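Local coordinates for protein putative TetR-family transcriptional regulator (Streptomyces coelicolor, PDB 2HXO) that probably binds operator DNA through a helix-turn-helix and regulates transcription, as other TetR-family repressors and activators do, at residues 67-72 against 121-126; 151-156 against 224-229; 183-188 against 208-213. All coordinates share one frame; numbering follows the deposited sequence.

In the fold
Contact 1 ties helix 60-76, the helix that leaves the DNA-binding end, to the start of helix 124-138; contact 2 pairs helices 146-166 and 214-230 within the C-terminal domain, and contact 3 folds the loop before helix 214-230 onto helix 182-191. Centres of contacts 1 and 2 are about 21 Å apart, with nearest atoms about 4 Å from each other, whereas contacts 1 and 3 lie about 34 Å apart, centre to centre, on opposite sides of the chain's centre. Contact 3 falls between the two segments of contact 2 in sequence, about 25 Å from it between centres. All three reach the second subunit.

Contact 1 of 3, residues 67-72 against 121-126; sequences ATDAVV and WGTVAP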
loop_
_atom_site.group_PDB
_atom_site.type_symbol
_atom_site.label_atom_id
_atom_site.label_comp_id
_atom_site.label_asym_id
_atom_site.label_seq_id
_atom_site.Cartn_x
_atom_site.Cartn_y
_atom_site.Cartn_z
ATOM N N ALA A 67 11.056 2.673 -17.185
ATOM C CA ALA A 67 11.472 1.370 -16.666
ATOM C C ALA A 67 10.294 0.703 -15.959
ATOM O O ALA A 67 10.027 -0.483 -16.144
ATOM C CB ALA A 67 12.634 1.546 -15.697
ATOM N N THR A 68 9.593 1.482 -15.147
ATOM C CA THR A 68 8.427 0.996 -14.433
ATOM C C THR A 68 7.369 0.523 -15.442
ATOM O O THR A 68 6.815 -0.569 -15.312
ATOM C CB THR A 68 7.846 2.114 -13.557
ATOM O OG1 THR A 68 8.831 2.497 -12.593
ATOM C CG2 THR A 68 6.573 1.646 -12.840
ATOM N N ASP A 69 7.129 1.346 -16.461
ATOM C CA ASP A 69 6.149 1.062 -17.505
ATOM C C ASP A 69 6.483 -0.208 -18.281
ATOM O O ASP A 69 5.609 -1.039 -18.538
ATOM C CB ASP A 69 6.073 2.254 -18.466
ATOM C CG ASP A 69 4.992 2.104 -19.530
ATOM O OD1 ASP A 69 3.844 2.525 -19.283
ATOM O OD2 ASP A 69 5.284 1.572 -20.621
ATOM N N ALA A 70 7.747 -0.362 -18.658
ATOM C CA ALA A 70 8.170 -1.531 -19.423
ATOM C C ALA A 70 7.958 -2.823 -18.636
ATOM O O ALA A 70 7.450 -3.813 -19.163
ATOM C CB ALA A 70 9.635 -1.392 -19.817
ATOM N N VAL A 71 8.360 -2.813 -17.375
ATOM C CA VAL A 71 8.213 -3.977 -16.518
ATOM C C VAL A 71 6.740 -4.330 -16.282
ATOM O O VAL A 71 6.356 -5.493 -16.342
ATOM C CB VAL A 71 8.916 -3.735 -15.160
ATOM C CG1 VAL A 71 8.279 -4.589 -14.071
ATOM C CG2 VAL A 71 10.397 -4.064 -15.294
ATOM N N VAL A 72 5.926 -3.315 -16.016
ATOM C CA VAL A 72 4.506 -3.518 -15.765
ATOM C C VAL A 72 3.797 -4.071 -17.004
ATOM O O VAL A 72 3.063 -5.060 -16.921
ATOM C CB VAL A 72 3.848 -2.196 -15.311
ATOM C CG1 VAL A 72 2.336 -2.330 -15.288
ATOM C CG2 VAL A 72 4.364 -1.821 -13.926
ATOM N N TRP A 121 1.576 13.008 -15.729
ATOM C CA TRP A 121 1.641 12.545 -17.106
ATOM C C TRP A 121 2.171 11.128 -17.266
ATOM O O TRP A 121 2.439 10.685 -18.382
ATOM C CB TRP A 121 2.472 13.531 -17.937
ATOM C CG TRP A 121 1.643 14.697 -18.422
ATOM C CD1 TRP A 121 0.736 14.689 -19.452
ATOM C CD2 TRP A 121 1.584 16.009 -17.849
ATOM N NE1 TRP A 121 0.116 15.912 -19.549
ATOM C CE2 TRP A 121 0.616 16.742 -18.577
ATOM C CE3 TRP A 121 2.252 16.639 -16.789
ATOM C CZ2 TRP A 121 0.299 18.071 -18.279
ATOM C CZ3 TRP A 121 1.938 17.963 -16.491
ATOM C CH2 TRP A 121 0.969 18.664 -17.236
ATOM N N GLY A 122 2.306 10.420 -16.149
ATOM C CA GLY A 122 2.805 9.057 -16.189
ATOM C C GLY A 122 1.958 8.160 -17.072
ATOM O O GLY A 122 0.748 8.334 -17.178
ATOM N N THR A 123 2.593 7.180 -17.697
ATOM C CA THR A 123 1.881 6.279 -18.583
ATOM C C THR A 123 1.465 4.964 -17.938
ATOM O O THR A 123 0.608 4.266 -18.466
ATOM C CB THR A 123 2.730 5.941 -19.801
ATOM O OG1 THR A 123 3.846 5.150 -19.384
ATOM C CG2 THR A 123 3.233 7.217 -20.464
ATOM N N VAL A 124 2.063 4.615 -16.806
ATOM C CA VAL A 124 1.718 3.350 -16.186
ATOM C C VAL A 124 0.345 3.388 -15.522
ATOM O O VAL A 124 -0.443 2.455 -15.668
ATOM C CB VAL A 124 2.778 2.909 -15.148
ATOM C CG1 VAL A 124 2.702 3.770 -13.929
ATOM C CG2 VAL A 124 2.549 1.447 -14.758
ATOM N N ALA A 125 0.054 4.476 -14.814
ATOM C CA ALA A 125 -1.218 4.609 -14.123
ATOM C C ALA A 125 -2.413 4.410 -15.054
ATOM O O ALA A 125 -3.224 3.506 -14.842
ATOM C CB ALA A 125 -1.303 5.960 -13.438
ATOM N N PRO A 126 -2.540 5.244 -16.103
ATOM C CA PRO A 126 -3.671 5.099 -17.029
ATOM C C PRO A 126 -3.787 3.724 -17.686
ATOM O O PRO A 126 -4.885 3.273 -17.996
ATOM C CB PRO A 126 -3.444 6.235 -18.038
ATOM C CG PRO A 126 -1.968 6.461 -17.978
ATOM C CD PRO A 126 -1.675 6.364 -16.512
#
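With CG anti to the backbone N (chi1 -175°), Asp69 brings its carboxylate within bonding distance of Thr123, whose OG1 sits between its own backbone N and carbonyl carbon (chi1 68°). The two side chains cross at about a right angle, and Thr123 OG1 donates a hydrogen bond to Asp69 OD1 at 2.6 Å. The hydroxyl comes from above the carboxylate, 65° out of its plane. The same OD1 also takes a salt bridge from Arg127, one turn further along helix 124-138, which makes this oxygen a shared acceptor for both.

Beside the polar pair lies a small apolar patch. Val124 CG2 rests against both methyls of Val72, 3.8 Å from Val72 CG1 and 3.8 Å from Val72 CG2, and Thr68 CG2 stands at the margin, 4.5 Å from Val124 CG2. Thr68 turns its hydroxyl to its own helix instead, bonding Leu64 O. Helix 107-118 packs on Thr68 and Val124, helix 87-104 on Val72. The chemistry is thus divided: buried methyls fill the junction between the helix leaving the DNA-binding end and the C-terminal domain, while Arg127 probably balances the charge of Asp69 and favours its ionised form.

Contact 2 of 3, residues 151-156 against 224-229; sequences SALMHY and LVLTGI
The Tyr156 ring is met obliquely by Val225 CG2, which lies 4.2 Å from Tyr156 CG, near the root of the ring. Its far end is fixed elsewhere, since Tyr156 OH is hydrogen-bonded to Phe218 O on helix 214-230, and Ile222 of that helix also touches the side chain.

One turn back, Leu153 carries most of the packing. Its CG lies beside the backbone N (chi1 -74°), and the two methyls part to meet different neighbours. Leu153 CD2 reaches Val225 CG1 at 3.8 Å and, crossing at about a right angle, Leu226 CD2 at 4.0 Å. On the other branch Leu153 CD1 is 3.6 Å from Ile229 CD1, which is equally close to Leu153 CG. Val136 and Val91 also pack on this leucine. Without the branched end of Leu153, as with an alanine in its place, a gap is likely to open among Val225, Leu226 and Ile229, leaving the end of Ile229 freer to turn.

Across the dimer, Ala152 packs on Leu224 of the second subunit. The segment axes approach to 10.4 Å at 170°, nearly antiparallel: a wholly apolar pairing within the helical C-terminal domain of a TetR-family protein, whose members commonly dimerise through a four-helix bundle.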
loop_
_atom_site.group_PDB
_atom_site.type_symbol
_atom_site.label_atom_id
_atom_site.label_comp_id
_atom_site.label_asym_id
_atom_site.label_seq_id
_atom_site.Cartn_x
_atom_site.Cartn_y
_atom_site.Cartn_z
ATOM N N SER A 151 -10.395 2.354 -8.676
ATOM C CA SER A 151 -9.434 2.895 -7.716
ATOM C C SER A 151 -9.289 1.993 -6.517
ATOM O O SER A 151 -8.194 1.860 -5.974
ATOM C CB SER A 151 -9.861 4.284 -7.235
ATOM O OG SER A 151 -9.741 5.244 -8.268
ATOM N N ALA A 152 -10.396 1.383 -6.089
ATOM C CA ALA A 152 -10.356 0.477 -4.948
ATOM C C ALA A 152 -9.479 -0.727 -5.279
ATOM O O ALA A 152 -8.632 -1.121 -4.470
ATOM C CB ALA A 152 -11.767 0.013 -4.567
ATOM N N LEU A 153 -9.681 -1.314 -6.458
ATOM C CA LEU A 153 -8.862 -2.464 -6.855
ATOM C C LEU A 153 -7.392 -2.042 -6.822
ATOM O O LEU A 153 -6.550 -2.708 -6.218
ATOM C CB LEU A 153 -9.252 -2.935 -8.258
ATOM C CG LEU A 153 -10.588 -3.675 -8.261
ATOM C CD1 LEU A 153 -11.160 -3.745 -9.671
ATOM C CD2 LEU A 153 -10.386 -5.051 -7.639
HETATM N N MSE A 154 -7.100 -0.904 -7.442
HETATM C CA MSE A 154 -5.743 -0.378 -7.469
HETATM C C MSE A 154 -5.135 -0.199 -6.074
HETATM O O MSE A 154 -4.030 -0.675 -5.793
HETATM C CB MSE A 154 -5.727 0.959 -8.182
HETATM C CG MSE A 154 -4.398 1.637 -8.085
HETATM SE SE MSE A 154 -3.139 0.713 -9.192
HETATM C CE MSE A 154 -3.544 1.679 -10.825
ATOM N N HIS A 155 -5.843 0.502 -5.199
ATOM C CA HIS A 155 -5.333 0.733 -3.855
ATOM C C HIS A 155 -5.104 -0.585 -3.136
ATOM O O HIS A 155 -4.154 -0.731 -2.359
ATOM C CB HIS A 155 -6.305 1.584 -3.021
ATOM C CG HIS A 155 -6.294 3.042 -3.358
ATOM N ND1 HIS A 155 -7.279 3.970 -3.321
ATOM C CD2 HIS A 155 -5.151 3.716 -3.729
ATOM C CE1 HIS A 155 -6.717 5.174 -3.664
ATOM N NE2 HIS A 155 -5.432 4.995 -3.907
ATOM N N TYR A 156 -5.994 -1.544 -3.353
ATOM C CA TYR A 156 -5.821 -2.834 -2.708
ATOM C C TYR A 156 -4.542 -3.487 -3.224
ATOM O O TYR A 156 -3.722 -3.980 -2.451
ATOM C CB TYR A 156 -6.989 -3.774 -2.982
ATOM C CG TYR A 156 -6.662 -5.148 -2.475
ATOM C CD1 TYR A 156 -6.784 -5.459 -1.122
ATOM C CD2 TYR A 156 -6.100 -6.106 -3.329
ATOM C CE1 TYR A 156 -6.346 -6.691 -0.624
ATOM C CE2 TYR A 156 -5.655 -7.331 -2.844
ATOM C CZ TYR A 156 -5.783 -7.619 -1.498
ATOM O OH TYR A 156 -5.382 -8.850 -1.037
ATOM N N LEU A 224 -12.299 -10.728 -2.723
ATOM C CA LEU A 224 -13.195 -10.105 -1.748
ATOM C C LEU A 224 -13.633 -8.723 -2.276
ATOM O O LEU A 224 -14.806 -8.366 -2.216
ATOM C CB LEU A 224 -12.448 -9.932 -0.424
ATOM C CG LEU A 224 -13.045 -10.456 0.875
ATOM C CD1 LEU A 224 -13.935 -11.662 0.632
ATOM C CD2 LEU A 224 -11.891 -10.782 1.816
ATOM N N VAL A 225 -12.691 -7.953 -2.808
ATOM C CA VAL A 225 -13.031 -6.647 -3.357
ATOM C C VAL A 225 -13.939 -6.828 -4.576
ATOM O O VAL A 225 -14.936 -6.120 -4.723
ATOM C CB VAL A 225 -11.766 -5.845 -3.781
ATOM C CG1 VAL A 225 -12.179 -4.471 -4.316
ATOM C CG2 VAL A 225 -10.831 -5.670 -2.584
ATOM N N LEU A 226 -13.586 -7.770 -5.454
ATOM C CA LEU A 226 -14.383 -8.043 -6.659
ATOM C C LEU A 226 -15.811 -8.443 -6.303
ATOM O O LEU A 226 -16.739 -8.076 -6.988
ATOM C CB LEU A 226 -13.718 -9.135 -7.515
ATOM C CG LEU A 226 -12.424 -8.706 -8.210
ATOM C CD1 LEU A 226 -11.669 -9.937 -8.721
ATOM C CD2 LEU A 226 -12.752 -7.732 -9.342
ATOM N N THR A 227 -15.989 -9.178 -5.213
ATOM C CA THR A 227 -17.334 -9.573 -4.783
ATOM C C THR A 227 -18.132 -8.337 -4.368
ATOM O O THR A 227 -19.336 -8.234 -4.644
ATOM C CB THR A 227 -17.261 -10.551 -3.609
ATOM O OG1 THR A 227 -16.609 -11.754 -4.046
ATOM C CG2 THR A 227 -18.657 -10.895 -3.092
ATOM N N GLY A 228 -17.458 -7.398 -3.703
ATOM C CA GLY A 228 -18.125 -6.172 -3.302
ATOM C C GLY A 228 -18.481 -5.372 -4.542
ATOM O O GLY A 228 -19.563 -4.805 -4.641
ATOM N N ILE A 229 -17.573 -5.353 -5.512
ATOM C CA ILE A 229 -17.799 -4.611 -6.735
ATOM C C ILE A 229 -18.947 -5.211 -7.529
ATOM O O ILE A 229 -19.775 -4.478 -8.079
ATOM C CB ILE A 229 -16.509 -4.557 -7.592
ATOM C CG1 ILE A 229 -15.481 -3.649 -6.902
ATOM C CG2 ILE A 229 -16.822 -4.037 -8.978
ATOM C CD1 ILE A 229 -14.103 -3.624 -7.528
#

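Contact 3 of 3, residues 183-188 against 208-213; sequences FLDTVS and QVRGHD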
loop_
_atom_site.group_PDB
_atom_site.type_symbol
_atom_site.label_atom_id
_atom_site.label_comp_id
_atom_site.label_asym_id
_atom_site.label_seq_id
_atom_site.Cartn_x
_atom_site.Cartn_y
_atom_site.Cartn_z
ATOM N N PHE A 183 10.030 -15.344 8.895
ATOM C CA PHE A 183 9.336 -14.251 9.565
ATOM C C PHE A 183 7.975 -14.707 10.090
ATOM O O PHE A 183 7.615 -14.426 11.234
ATOM C CB PHE A 183 9.155 -13.082 8.586
ATOM C CG PHE A 183 8.406 -11.906 9.161
ATOM C CD1 PHE A 183 8.888 -11.233 10.280
ATOM C CD2 PHE A 183 7.220 -11.469 8.576
ATOM C CE1 PHE A 183 8.198 -10.136 10.812
ATOM C CE2 PHE A 183 6.522 -10.376 9.097
ATOM C CZ PHE A 183 7.013 -9.708 10.218
ATOM N N LEU A 184 7.227 -15.419 9.250
ATOM C CA LEU A 184 5.899 -15.904 9.615
ATOM C C LEU A 184 5.882 -16.774 10.873
ATOM O O LEU A 184 5.026 -16.601 11.744
ATOM C CB LEU A 184 5.283 -16.674 8.444
ATOM C CG LEU A 184 5.006 -15.883 7.159
ATOM C CD1 LEU A 184 4.440 -16.818 6.102
ATOM C CD2 LEU A 184 4.034 -14.744 7.436
ATOM N N ASP A 185 6.820 -17.709 10.966
ATOM C CA ASP A 185 6.885 -18.587 12.125
ATOM C C ASP A 185 7.149 -17.797 13.400
ATOM O O ASP A 185 6.520 -18.041 14.429
ATOM C CB ASP A 185 7.973 -19.650 11.927
ATOM C CG ASP A 185 8.224 -20.475 13.186
ATOM O OD1 ASP A 185 9.138 -20.111 13.964
ATOM O OD2 ASP A 185 7.501 -21.477 13.404
ATOM N N THR A 186 8.079 -16.848 13.324
ATOM C CA THR A 186 8.427 -16.012 14.473
ATOM C C THR A 186 7.202 -15.237 14.952
ATOM O O THR A 186 6.963 -15.109 16.154
ATOM C CB THR A 186 9.526 -15.002 14.112
ATOM O OG1 THR A 186 10.600 -15.681 13.448
ATOM C CG2 THR A 186 10.057 -14.325 15.368
ATOM N N VAL A 187 6.436 -14.719 13.994
ATOM C CA VAL A 187 5.222 -13.962 14.284
ATOM C C VAL A 187 4.198 -14.867 14.958
ATOM O O VAL A 187 3.613 -14.513 15.984
ATOM C CB VAL A 187 4.580 -13.401 12.988
ATOM C CG1 VAL A 187 3.240 -12.764 13.308
ATOM C CG2 VAL A 187 5.507 -12.385 12.336
ATOM N N SER A 188 3.987 -16.038 14.365
ATOM C CA SER A 188 3.030 -17.000 14.888
ATOM C C SER A 188 3.261 -17.314 16.362
ATOM O O SER A 188 2.331 -17.250 17.170
ATOM C CB SER A 188 3.085 -18.290 14.066
ATOM O OG SER A 188 2.104 -19.210 14.506
ATOM N N GLN A 208 -2.507 -19.862 12.478
ATOM C CA GLN A 208 -2.715 -19.717 11.043
ATOM C C GLN A 208 -1.681 -18.813 10.383
ATOM O O GLN A 208 -1.561 -18.798 9.162
ATOM C CB GLN A 208 -4.120 -19.181 10.762
ATOM C CG GLN A 208 -5.224 -20.164 11.092
ATOM C CD GLN A 208 -6.608 -19.565 10.935
ATOM O OE1 GLN A 208 -6.976 -19.075 9.863
ATOM N NE2 GLN A 208 -7.387 -19.604 12.009
ATOM N N VAL A 209 -0.932 -18.061 11.186
ATOM C CA VAL A 209 0.091 -17.174 10.638
ATOM C C VAL A 209 1.170 -18.016 9.965
ATOM O O VAL A 209 1.640 -17.694 8.869
ATOM C CB VAL A 209 0.772 -16.323 11.736
ATOM C CG1 VAL A 209 1.867 -15.470 11.115
ATOM C CG2 VAL A 209 -0.250 -15.442 12.440
ATOM N N ARG A 210 1.554 -19.095 10.643
ATOM C CA ARG A 210 2.582 -20.016 10.163
ATOM C C ARG A 210 2.082 -20.768 8.938
ATOM O O ARG A 210 1.027 -21.398 8.981
ATOM C CB ARG A 210 2.933 -21.010 11.277
ATOM C CG ARG A 210 4.282 -21.716 11.134
ATOM C CD ARG A 210 4.620 -22.465 12.422
ATOM N NE ARG A 210 4.421 -21.615 13.598
ATOM C CZ ARG A 210 4.447 -22.045 14.857
ATOM N NH1 ARG A 210 4.669 -23.328 15.118
ATOM N NH2 ARG A 210 4.236 -21.197 15.856
ATOM N N GLY A 211 2.837 -20.700 7.847
ATOM C CA GLY A 211 2.430 -21.389 6.635
ATOM C C GLY A 211 1.408 -20.605 5.832
ATOM O O GLY A 211 0.819 -21.108 4.872
ATOM N N HIS A 212 1.182 -19.364 6.243
ATOM C CA HIS A 212 0.246 -18.493 5.557
ATOM C C HIS A 212 0.897 -18.056 4.253
ATOM O O HIS A 212 1.955 -17.430 4.268
ATOM C CB HIS A 212 -0.064 -17.275 6.435
ATOM C CG HIS A 212 -0.604 -16.103 5.678
ATOM N ND1 HIS A 212 0.147 -14.976 5.417
ATOM C CD2 HIS A 212 -1.813 -15.891 5.103
ATOM C CE1 HIS A 212 -0.577 -14.120 4.715
ATOM N NE2 HIS A 212 -1.770 -14.652 4.513
ATOM N N ASP A 213 0.278 -18.400 3.127
ATOM C CA ASP A 213 0.817 -18.030 1.822
ATOM C C ASP A 213 0.375 -16.622 1.437
ATOM O O ASP A 213 -0.819 -16.329 1.361
ATOM C CB ASP A 213 0.375 -19.033 0.748
ATOM C CG ASP A 213 0.913 -18.682 -0.641
ATOM O OD1 ASP A 213 1.909 -17.927 -0.731
ATOM O OD2 ASP A 213 0.352 -19.169 -1.644
#
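A type II beta turn, Val209 to His212, lies just before helix 214-230 in the C-terminal domain and packs against helix 182-191. Gly211 occupies its third position with positive phi (82°), where a side chain would be jammed against the preceding carbonyl oxygen. The turn is closed by His212 N bonding to Val209 O.

Its apolar side begins with Val209, whose CG1 stands 3.7 Å from Val187 CG1, the two side chains crossing at about a right angle. Val209 CB also lies 3.8 Å from Ser188 CB. Leu184 points at the turn, its CD1 3.1 Å from His212 O, while its CD2 comes to the edge of the His212 ring, near the ring plane, 4.4 Å from His212 ND1. The other ring nitrogen, NE2, is hydrogen-bonded to Gln217 OE1, and the ring meets Phe147 of the second subunit edge-to-face.

On the polar side, Arg210 is extended through its first two torsions and then bends at chi3 (-48°), bringing its guanidinium beside Asp185 and Ser188. Asp185 and Arg210 lie side by side and point the same way. Asp185 OD2 sits over one face of the guanidinium, offset toward its rim and 3.1 Å from Arg210 NE; because the oxygen lies well above the guanidinium plane, no N-H is aimed at it. Arg210 NH2 instead makes a weak hydrogen bond of 3.2 Å to Ser188 OG, with an N-H...O angle of 129°. Ser188 OG is itself hydrogen-bonded to Ala206 O, and Arg210 has a long, weak ion pair with Glu192.

Charge attraction, more than directed hydrogen bonding, therefore joins Arg210 to Asp185. Such a salt bridge likely tolerates small shifts of the exposed arginine, while Val209 and Leu184 supply the apolar part of the contact between turn and helix.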